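Enolase from the environmental genome shotgun sequencing of the Sargasso Sea (PDB 2QGY) is of unknown specific function but binds magnesium and, as a member of the enolase superfamily, probably catalyses a metal-assisted reaction on a carboxylate substrate. Local coordinates at residues 196-210 with 217-230. Sequence-based numbering, arbitrary orientation.
With MG (magnesium ion), chain C.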
ATOM      1  N   PRO A 196      32.528   7.519  -4.138  1.00 23.82           N
ATOM      2  CA  PRO A 196      31.123   7.905  -3.980  1.00 23.04           C
ATOM      3  C   PRO A 196      30.655   7.727  -2.545  1.00 22.22           C
ATOM      4  O   PRO A 196      30.782   6.635  -1.983  1.00 22.66           O
ATOM      5  CB  PRO A 196      30.402   6.967  -4.943  1.00 22.13           C
ATOM      6  CG  PRO A 196      31.428   6.747  -6.047  1.00 23.22           C
ATOM      7  CD  PRO A 196      32.725   6.614  -5.291  1.00 22.94           C
ATOM      8  N   LEU A 197      30.192   8.819  -1.939  1.00 21.41           N
ATOM      9  CA  LEU A 197      29.634   8.771  -0.609  1.00 20.57           C
ATOM     10  C   LEU A 197      28.167   9.176  -0.725  1.00 20.39           C
ATOM     11  O   LEU A 197      27.842  10.339  -0.970  1.00 20.30           O
ATOM     12  CB  LEU A 197      30.383   9.695   0.362  1.00 21.60           C
ATOM     13  CG  LEU A 197      29.845   9.825   1.783  1.00 21.80           C
ATOM     14  CD1 LEU A 197      29.892   8.474   2.538  1.00 22.34           C
ATOM     15  CD2 LEU A 197      30.645  10.903   2.541  1.00 22.52           C
ATOM     16  N   MET A 198      27.277   8.210  -0.558  1.00 19.43           N
ATOM     17  CA  MET A 198      25.844   8.540  -0.553  1.00 18.26           C
ATOM     18  C   MET A 198      25.249   8.734   0.831  1.00 18.38           C
ATOM     19  O   MET A 198      25.687   8.122   1.811  1.00 18.25           O
ATOM     20  CB  MET A 198      25.002   7.606  -1.436  1.00 19.43           C
ATOM     21  CG  MET A 198      25.587   6.374  -2.070  1.00 21.32           C
ATOM     22  SD  MET A 198      27.208   6.211  -2.858  1.00 12.87           S
ATOM     23  CE  MET A 198      26.881   5.277  -4.311  1.00 17.21           C
ATOM     24  N   LEU A 199      24.256   9.619   0.917  1.00 18.10           N
ATOM     25  CA  LEU A 199      23.705  10.015   2.189  1.00 17.86           C
ATOM     26  C   LEU A 199      22.222   9.696   2.177  1.00 18.49           C
ATOM     27  O   LEU A 199      21.478  10.201   1.343  1.00 18.54           O
ATOM     28  CB  LEU A 199      23.928  11.529   2.453  1.00 19.32           C
ATOM     29  CG  LEU A 199      25.370  12.106   2.417  1.00 19.33           C
ATOM     30  CD1 LEU A 199      25.383  13.612   2.765  1.00 21.34           C
ATOM     31  CD2 LEU A 199      26.321  11.340   3.337  1.00 21.33           C
ATOM     32  N   ASP A 200      21.809   8.849   3.106  1.00 17.36           N
ATOM     33  CA  ASP A 200      20.415   8.519   3.239  1.00 17.71           C
ATOM     34  C   ASP A 200      19.857   9.286   4.407  1.00 17.65           C
ATOM     35  O   ASP A 200      20.157   8.998   5.554  1.00 17.67           O
ATOM     36  CB  ASP A 200      20.221   6.995   3.406  1.00 17.42           C
ATOM     37  CG  ASP A 200      18.764   6.580   3.252  1.00 18.08           C
ATOM     38  OD1 ASP A 200      17.875   7.391   3.560  1.00 18.07           O
ATOM     39  OD2 ASP A 200      18.517   5.425   2.816  1.00 19.76           O
ATOM     40  N   LEU A 201      19.065  10.313   4.109  1.00 17.99           N
ATOM     41  CA  LEU A 201      18.448  11.124   5.172  1.00 18.32           C
ATOM     42  C   LEU A 201      17.241  10.485   5.855  1.00 18.65           C
ATOM     43  O   LEU A 201      16.844  10.930   6.932  1.00 19.80           O
ATOM     44  CB  LEU A 201      18.058  12.512   4.666  1.00 18.61           C
ATOM     45  CG  LEU A 201      19.170  13.304   3.968  1.00 20.18           C
ATOM     46  CD1 LEU A 201      18.791  14.810   3.859  1.00 21.28           C
ATOM     47  CD2 LEU A 201      20.515  13.098   4.628  1.00 21.11           C
ATOM     48  N   ALA A 202      16.659   9.462   5.233  1.00 18.47           N
ATOM     49  CA  ALA A 202      15.633   8.643   5.885  1.00 19.14           C
ATOM     50  C   ALA A 202      14.383   9.455   6.322  1.00 19.37           C
ATOM     51  O   ALA A 202      13.803   9.204   7.377  1.00 19.55           O
ATOM     52  CB  ALA A 202      16.246   7.880   7.082  1.00 19.94           C
ATOM     53  N   VAL A 203      14.018  10.447   5.503  1.00 18.94           N
ATOM     54  CA  VAL A 203      12.810  11.261   5.677  1.00 19.78           C
ATOM     55  C   VAL A 203      12.798  11.951   7.058  1.00 20.78           C
ATOM     56  O   VAL A 203      12.014  11.576   7.929  1.00 19.83           O
ATOM     57  CB  VAL A 203      11.510  10.452   5.440  1.00 19.52           C
ATOM     58  CG1 VAL A 203      10.289  11.373   5.414  1.00 20.83           C
ATOM     59  CG2 VAL A 203      11.589   9.653   4.130  1.00 19.88           C
ATOM     60  N   PRO A 204      13.684  12.955   7.247  1.00 22.69           N
ATOM     61  CA  PRO A 204      13.724  13.708   8.490  1.00 23.90           C
ATOM     62  C   PRO A 204      12.392  14.419   8.723  1.00 25.56           C
ATOM     63  O   PRO A 204      11.794  14.966   7.805  1.00 25.20           O
ATOM     64  CB  PRO A 204      14.847  14.720   8.246  1.00 24.73           C
ATOM     65  CG  PRO A 204      15.716  14.042   7.236  1.00 22.83           C
ATOM     66  CD  PRO A 204      14.716  13.438   6.311  1.00 22.91           C
ATOM     67  N   GLU A 205      11.953  14.405   9.972  1.00 27.97           N
ATOM     68  CA  GLU A 205      10.660  14.956  10.348  1.00 31.20           C
ATOM     69  C   GLU A 205      10.627  16.473  10.119  1.00 31.72           C
ATOM     70  O   GLU A 205       9.597  17.041   9.711  1.00 31.97           O
ATOM     71  CB  GLU A 205      10.383  14.618  11.825  1.00 31.92           C
ATOM     72  CG  GLU A 205      10.470  13.093  12.206  1.00 36.90           C
ATOM     73  CD  GLU A 205      11.802  12.367  11.816  1.00 42.79           C
ATOM     74  OE1 GLU A 205      12.925  12.930  12.001  1.00 42.57           O
ATOM     75  OE2 GLU A 205      11.710  11.198  11.337  1.00 46.36           O
ATOM     76  N   ASP A 206      11.770  17.118  10.333  1.00 32.69           N
ATOM     77  CA  ASP A 206      11.864  18.582  10.277  1.00 33.58           C
ATOM     78  C   ASP A 206      12.594  19.097   9.042  1.00 33.07           C
ATOM     79  O   ASP A 206      13.835  19.013   8.956  1.00 33.13           O
ATOM     80  CB  ASP A 206      12.531  19.099  11.561  1.00 34.62           C
ATOM     81  CG  ASP A 206      12.421  20.615  11.725  1.00 37.20           C
ATOM     82  OD1 ASP A 206      12.391  21.354  10.721  1.00 40.42           O
ATOM     83  OD2 ASP A 206      12.372  21.071  12.886  1.00 41.75           O
ATOM     84  N   LEU A 207      11.814  19.655   8.115  1.00 32.39           N
ATOM     85  CA  LEU A 207      12.305  20.179   6.840  1.00 32.74           C
ATOM     86  C   LEU A 207      13.409  21.241   7.017  1.00 33.12           C
ATOM     87  O   LEU A 207      14.363  21.321   6.227  1.00 32.03           O
ATOM     88  CB  LEU A 207      11.137  20.756   6.029  1.00 32.32           C
ATOM     89  CG  LEU A 207      11.454  21.335   4.651  1.00 32.81           C
ATOM     90  CD1 LEU A 207      11.976  20.241   3.694  1.00 31.76           C
ATOM     91  CD2 LEU A 207      10.234  22.042   4.038  1.00 32.79           C
ATOM     92  N   ASP A 208      13.264  22.055   8.057  1.00 33.77           N
ATOM     93  CA  ASP A 208      14.305  23.031   8.389  1.00 34.85           C
ATOM     94  C   ASP A 208      15.658  22.399   8.738  1.00 33.65           C
ATOM     95  O   ASP A 208      16.673  22.837   8.199  1.00 34.61           O
ATOM     96  CB  ASP A 208      13.810  24.029   9.438  1.00 35.56           C
ATOM     97  CG  ASP A 208      12.866  25.081   8.833  1.00 38.47           C
ATOM     98  OD1 ASP A 208      12.829  25.230   7.582  1.00 41.15           O
ATOM     99  OD2 ASP A 208      12.162  25.760   9.613  1.00 42.35           O
ATOM    100  N   GLN A 209      15.674  21.353   9.565  1.00 33.17           N
ATOM    101  CA  GLN A 209      16.919  20.582   9.817  1.00 32.81           C
ATOM    102  C   GLN A 209      17.521  20.064   8.516  1.00 30.98           C
ATOM    103  O   GLN A 209      18.721  20.211   8.272  1.00 30.42           O
ATOM    104  CB  GLN A 209      16.706  19.394  10.763  1.00 33.35           C
ATOM    105  CG  GLN A 209      15.871  19.678  12.013  1.00 37.89           C
ATOM    106  CD  GLN A 209      16.621  20.430  13.089  1.00 43.16           C
ATOM    107  OE1 GLN A 209      17.859  20.464  13.101  1.00 46.65           O
ATOM    108  NE2 GLN A 209      15.875  21.030  14.015  1.00 45.15           N
ATOM    109  N   THR A 210      16.667  19.491   7.665  1.00 28.92           N
ATOM    110  CA  THR A 210      17.091  18.966   6.371  1.00 27.04           C
ATOM    111  C   THR A 210      17.763  20.008   5.507  1.00 26.50           C
ATOM    112  O   THR A 210      18.849  19.777   4.983  1.00 25.59           O
ATOM    113  CB  THR A 210      15.888  18.364   5.623  1.00 27.07           C
ATOM    114  OG1 THR A 210      15.323  17.349   6.452  1.00 27.33           O
ATOM    115  CG2 THR A 210      16.296  17.765   4.299  1.00 25.25           C
ATOM    116  N   VAL A 217      26.398  20.345   4.074  1.00 29.25           N
ATOM    117  CA  VAL A 217      27.025  19.084   3.658  1.00 28.80           C
ATOM    118  C   VAL A 217      27.571  19.132   2.239  1.00 28.62           C
ATOM    119  O   VAL A 217      28.374  18.275   1.860  1.00 28.16           O
ATOM    120  CB  VAL A 217      26.079  17.851   3.852  1.00 28.62           C
ATOM    121  CG1 VAL A 217      25.118  17.714   2.665  1.00 27.52           C
ATOM    122  CG2 VAL A 217      26.905  16.584   4.047  1.00 29.10           C
ATOM    123  N   SER A 218      27.178  20.154   1.467  1.00 29.68           N
ATOM    124  CA  SER A 218      27.507  20.180   0.038  1.00 30.41           C
ATOM    125  C   SER A 218      29.022  20.156  -0.229  1.00 30.32           C
ATOM    126  O   SER A 218      29.463  19.633  -1.259  1.00 29.91           O
ATOM    127  CB  SER A 218      26.812  21.342  -0.705  1.00 30.85           C
ATOM    128  OG  SER A 218      26.927  22.584  -0.016  1.00 34.42           O
ATOM    129  N   SER A 219      29.817  20.702   0.692  1.00 30.58           N
ATOM    130  CA  SER A 219      31.276  20.751   0.489  1.00 31.27           C
ATOM    131  C   SER A 219      31.963  19.388   0.576  1.00 30.64           C
ATOM    132  O   SER A 219      33.096  19.233   0.102  1.00 30.84           O
ATOM    133  CB  SER A 219      31.953  21.748   1.446  1.00 31.52           C
ATOM    134  OG  SER A 219      31.523  21.574   2.785  1.00 33.76           O
ATOM    135  N   PHE A 220      31.272  18.401   1.156  1.00 29.12           N
ATOM    136  CA  PHE A 220      31.792  17.048   1.228  1.00 28.24           C
ATOM    137  C   PHE A 220      31.447  16.230  -0.029  1.00 27.32           C
ATOM    138  O   PHE A 220      31.715  15.031  -0.085  1.00 27.14           O
ATOM    139  CB  PHE A 220      31.310  16.351   2.502  1.00 28.39           C
ATOM    140  CG  PHE A 220      31.693  17.075   3.752  1.00 29.93           C
ATOM    141  CD1 PHE A 220      33.015  17.081   4.186  1.00 30.81           C
ATOM    142  CD2 PHE A 220      30.742  17.775   4.483  1.00 30.43           C
ATOM    143  CE1 PHE A 220      33.383  17.786   5.324  1.00 31.98           C
ATOM    144  CE2 PHE A 220      31.101  18.465   5.647  1.00 31.47           C
ATOM    145  CZ  PHE A 220      32.427  18.466   6.062  1.00 30.53           C
ATOM    146  N   ASN A 221      30.858  16.892  -1.022  1.00 26.49           N
ATOM    147  CA  ASN A 221      30.588  16.285  -2.339  1.00 25.47           C
ATOM    148  C   ASN A 221      29.817  14.961  -2.264  1.00 24.41           C
ATOM    149  O   ASN A 221      30.267  13.954  -2.823  1.00 23.14           O
ATOM    150  CB  ASN A 221      31.894  16.073  -3.122  1.00 26.28           C
ATOM    151  CG  ASN A 221      31.654  15.759  -4.594  1.00 28.43           C
ATOM    152  OD1 ASN A 221      30.605  16.104  -5.160  1.00 32.87           O
ATOM    153  ND2 ASN A 221      32.629  15.106  -5.230  1.00 31.06           N
ATOM    154  N   PRO A 222      28.633  14.969  -1.618  1.00 23.12           N
ATOM    155  CA  PRO A 222      27.894  13.699  -1.600  1.00 22.55           C
ATOM    156  C   PRO A 222      27.487  13.232  -3.002  1.00 21.29           C
ATOM    157  O   PRO A 222      27.128  14.031  -3.873  1.00 20.80           O
ATOM    158  CB  PRO A 222      26.663  13.999  -0.739  1.00 22.95           C
ATOM    159  CG  PRO A 222      26.552  15.463  -0.664  1.00 23.59           C
ATOM    160  CD  PRO A 222      27.919  16.052  -0.929  1.00 23.21           C
ATOM    161  N   TYR A 223      27.561  11.937  -3.219  1.00 20.31           N
ATOM    162  CA  TYR A 223      27.219  11.380  -4.506  1.00 20.26           C
ATOM    163  C   TYR A 223      25.719  11.505  -4.774  1.00 19.31           C
ATOM    164  O   TYR A 223      25.303  11.735  -5.929  1.00 19.96           O
ATOM    165  CB  TYR A 223      27.685   9.925  -4.572  1.00 20.74           C
ATOM    166  CG  TYR A 223      27.580   9.316  -5.943  1.00 22.50           C
ATOM    167  CD1 TYR A 223      28.604   9.487  -6.882  1.00 23.57           C
ATOM    168  CD2 TYR A 223      26.475   8.544  -6.298  1.00 23.55           C
ATOM    169  CE1 TYR A 223      28.504   8.940  -8.158  1.00 26.34           C
ATOM    170  CE2 TYR A 223      26.365   7.975  -7.554  1.00 23.02           C
ATOM    171  CZ  TYR A 223      27.379   8.169  -8.488  1.00 25.21           C
ATOM    172  OH  TYR A 223      27.244   7.607  -9.743  1.00 27.58           O
ATOM    173  N   TRP A 224      24.924  11.284  -3.727  1.00 18.70           N
ATOM    174  CA  TRP A 224      23.470  11.516  -3.814  1.00 18.25           C
ATOM    175  C   TRP A 224      22.876  11.714  -2.458  1.00 18.46           C
ATOM    176  O   TRP A 224      23.521  11.430  -1.456  1.00 18.69           O
ATOM    177  CB  TRP A 224      22.746  10.416  -4.608  1.00 19.38           C
ATOM    178  CG  TRP A 224      22.485   9.055  -3.964  1.00 20.03           C
ATOM    179  CD1 TRP A 224      21.919   8.774  -2.735  1.00 21.18           C
ATOM    180  CD2 TRP A 224      22.672   7.801  -4.611  1.00 18.92           C
ATOM    181  NE1 TRP A 224      21.785   7.403  -2.586  1.00 20.85           N
ATOM    182  CE2 TRP A 224      22.259   6.790  -3.712  1.00 19.63           C
ATOM    183  CE3 TRP A 224      23.171   7.434  -5.868  1.00 20.43           C
ATOM    184  CZ2 TRP A 224      22.318   5.427  -4.044  1.00 21.72           C
ATOM    185  CZ3 TRP A 224      23.236   6.074  -6.195  1.00 21.29           C
ATOM    186  CH2 TRP A 224      22.802   5.095  -5.282  1.00 20.30           C
ATOM    187  N   ILE A 225      21.651  12.233  -2.434  1.00 17.83           N
ATOM    188  CA  ILE A 225      20.934  12.521  -1.213  1.00 18.42           C
ATOM    189  C   ILE A 225      19.637  11.738  -1.339  1.00 18.24           C
ATOM    190  O   ILE A 225      18.828  12.005  -2.240  1.00 18.21           O
ATOM    191  CB  ILE A 225      20.581  14.045  -1.096  1.00 18.61           C
ATOM    192  CG1 ILE A 225      21.854  14.899  -0.971  1.00 20.92           C
ATOM    193  CG2 ILE A 225      19.680  14.306   0.136  1.00 20.83           C
ATOM    194  CD1 ILE A 225      22.745  14.548   0.192  1.00 21.86           C
ATOM    195  N   GLU A 226      19.439  10.795  -0.432  1.00 16.93           N
ATOM    196  CA  GLU A 226      18.344   9.858  -0.550  1.00 16.98           C
ATOM    197  C   GLU A 226      17.246  10.183   0.465  1.00 16.25           C
ATOM    198  O   GLU A 226      17.526  10.475   1.636  1.00 16.58           O
ATOM    199  CB  GLU A 226      18.909   8.450  -0.355  1.00 18.04           C
ATOM    200  CG  GLU A 226      17.876   7.379  -0.366  1.00 18.28           C
ATOM    201  CD  GLU A 226      18.506   5.982  -0.411  1.00 20.59           C
ATOM    202  OE1 GLU A 226      19.579   5.797  -1.039  1.00 21.76           O
ATOM    203  OE2 GLU A 226      17.883   5.076   0.148  1.00 21.63           O
ATOM    204  N   GLU A 227      15.995  10.192  -0.024  1.00 16.12           N
ATOM    205  CA  GLU A 227      14.822  10.455   0.798  1.00 15.99           C
ATOM    206  C   GLU A 227      14.964  11.690   1.721  1.00 15.39           C
ATOM    207  O   GLU A 227      14.720  11.601   2.912  1.00 15.95           O
ATOM    208  CB  GLU A 227      14.448   9.218   1.607  1.00 16.62           C
ATOM    209  CG  GLU A 227      14.020   8.041   0.742  1.00 18.83           C
ATOM    210  CD  GLU A 227      12.892   7.309   1.387  1.00 21.94           C
ATOM    211  OE1 GLU A 227      13.199   6.575   2.351  1.00 24.32           O
ATOM    212  OE2 GLU A 227      11.704   7.519   0.981  1.00 22.39           O
ATOM    213  N   PRO A 228      15.273  12.868   1.143  1.00 15.89           N
ATOM    214  CA  PRO A 228      15.379  14.081   1.981  1.00 16.98           C
ATOM    215  C   PRO A 228      13.988  14.472   2.490  1.00 17.37           C
ATOM    216  O   PRO A 228      13.870  15.142   3.527  1.00 18.03           O
ATOM    217  CB  PRO A 228      15.940  15.152   1.029  1.00 15.99           C
ATOM    218  CG  PRO A 228      15.554  14.672  -0.371  1.00 17.29           C
ATOM    219  CD  PRO A 228      15.482  13.132  -0.296  1.00 15.55           C
ATOM    220  N   VAL A 229      12.959  14.050   1.754  1.00 16.92           N
ATOM    221  CA  VAL A 229      11.567  14.275   2.150  1.00 17.39           C
ATOM    222  C   VAL A 229      10.724  13.048   1.796  1.00 17.74           C
ATOM    223  O   VAL A 229      11.163  12.196   1.046  1.00 17.28           O
ATOM    224  CB  VAL A 229      10.956  15.546   1.502  1.00 17.68           C
ATOM    225  CG1 VAL A 229      11.781  16.809   1.894  1.00 17.58           C
ATOM    226  CG2 VAL A 229      10.900  15.423   0.013  1.00 17.55           C
ATOM    227  N   ASP A 230       9.495  13.005   2.296  1.00 17.42           N
ATOM    228  CA  ASP A 230       8.631  11.855   2.038  1.00 17.82           C
ATOM    229  C   ASP A 230       8.405  11.684   0.532  1.00 17.26           C
ATOM    230  O   ASP A 230       8.134  12.648  -0.168  1.00 17.83           O
ATOM    231  CB  ASP A 230       7.280  12.014   2.751  1.00 18.08           C
ATOM    232  CG  ASP A 230       6.529  10.700   2.841  1.00 18.65           C
ATOM    233  OD1 ASP A 230       5.977  10.276   1.811  1.00 15.58           O
ATOM    234  OD2 ASP A 230       6.475  10.107   3.946  1.00 23.00           O
TER
HETATM  235 MG    MG C 701      16.967   4.564   1.886  1.00 19.91          MG
HETATM  236  O   HOH W   1      30.708  11.395  -3.399  1.00 21.99           O
HETATM  237  O   HOH W   2      15.814   6.155   2.514  1.00 26.78           O
HETATM  238  O   HOH W   3      12.890  16.548   5.712  1.00 21.77           O
HETATM  239  O   HOH W   4      16.256   3.728   3.573  1.00 22.42           O
HETATM  240  O   HOH W   5      18.242   2.853   1.972  1.00 22.09           O
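L199 and E226 join strands 197-200 and 224-226, which run parallel with axes 4.7 Å apart at 21°. E226 N donates to L199 O (2.8 Å), and L199 N and L201 N donate to W224 O and E226 O. Past the strand ends, V203 N still bonds E227 O. Helix 207-217 connects the strands, making a beta-alpha-beta unit of the TIM-like barrel.

On the helix side, L199 meets V217 tip to tip, CD1 to CG2 at 3.6 Å, and also touches P222 and I225. L201 CD1 packs on I225 CG2 and P228. On the barrel-interior side, M198 CB sits over the face of the W224 five-membered ring, 3.5 Å from its centroid. M198 SD lies farther off, above the six-membered ring, a Met-aromatic contact.

D200 OD2 and E226 OE2 come within 2.8 Å because both bind the magnesium ion, each at 2.0 Å. CG anti to the backbone N in both residues carries the carboxylates off the same face of the sheet to the metal, with their planes 44° apart. E252 and three waters complete the site. Water 2 also donates to D200 OD1 and E227 OE1, which makes E227 a second-shell residue. W224 NE1 donates a hydrogen bond to the anti lone pair of E226 OE1, and K169 forms a salt bridge to the same oxygen. The strand ends thus place D200 and E226 on one magnesium ion, while W224 and K169 fix the E226 oxygen that does not bind it.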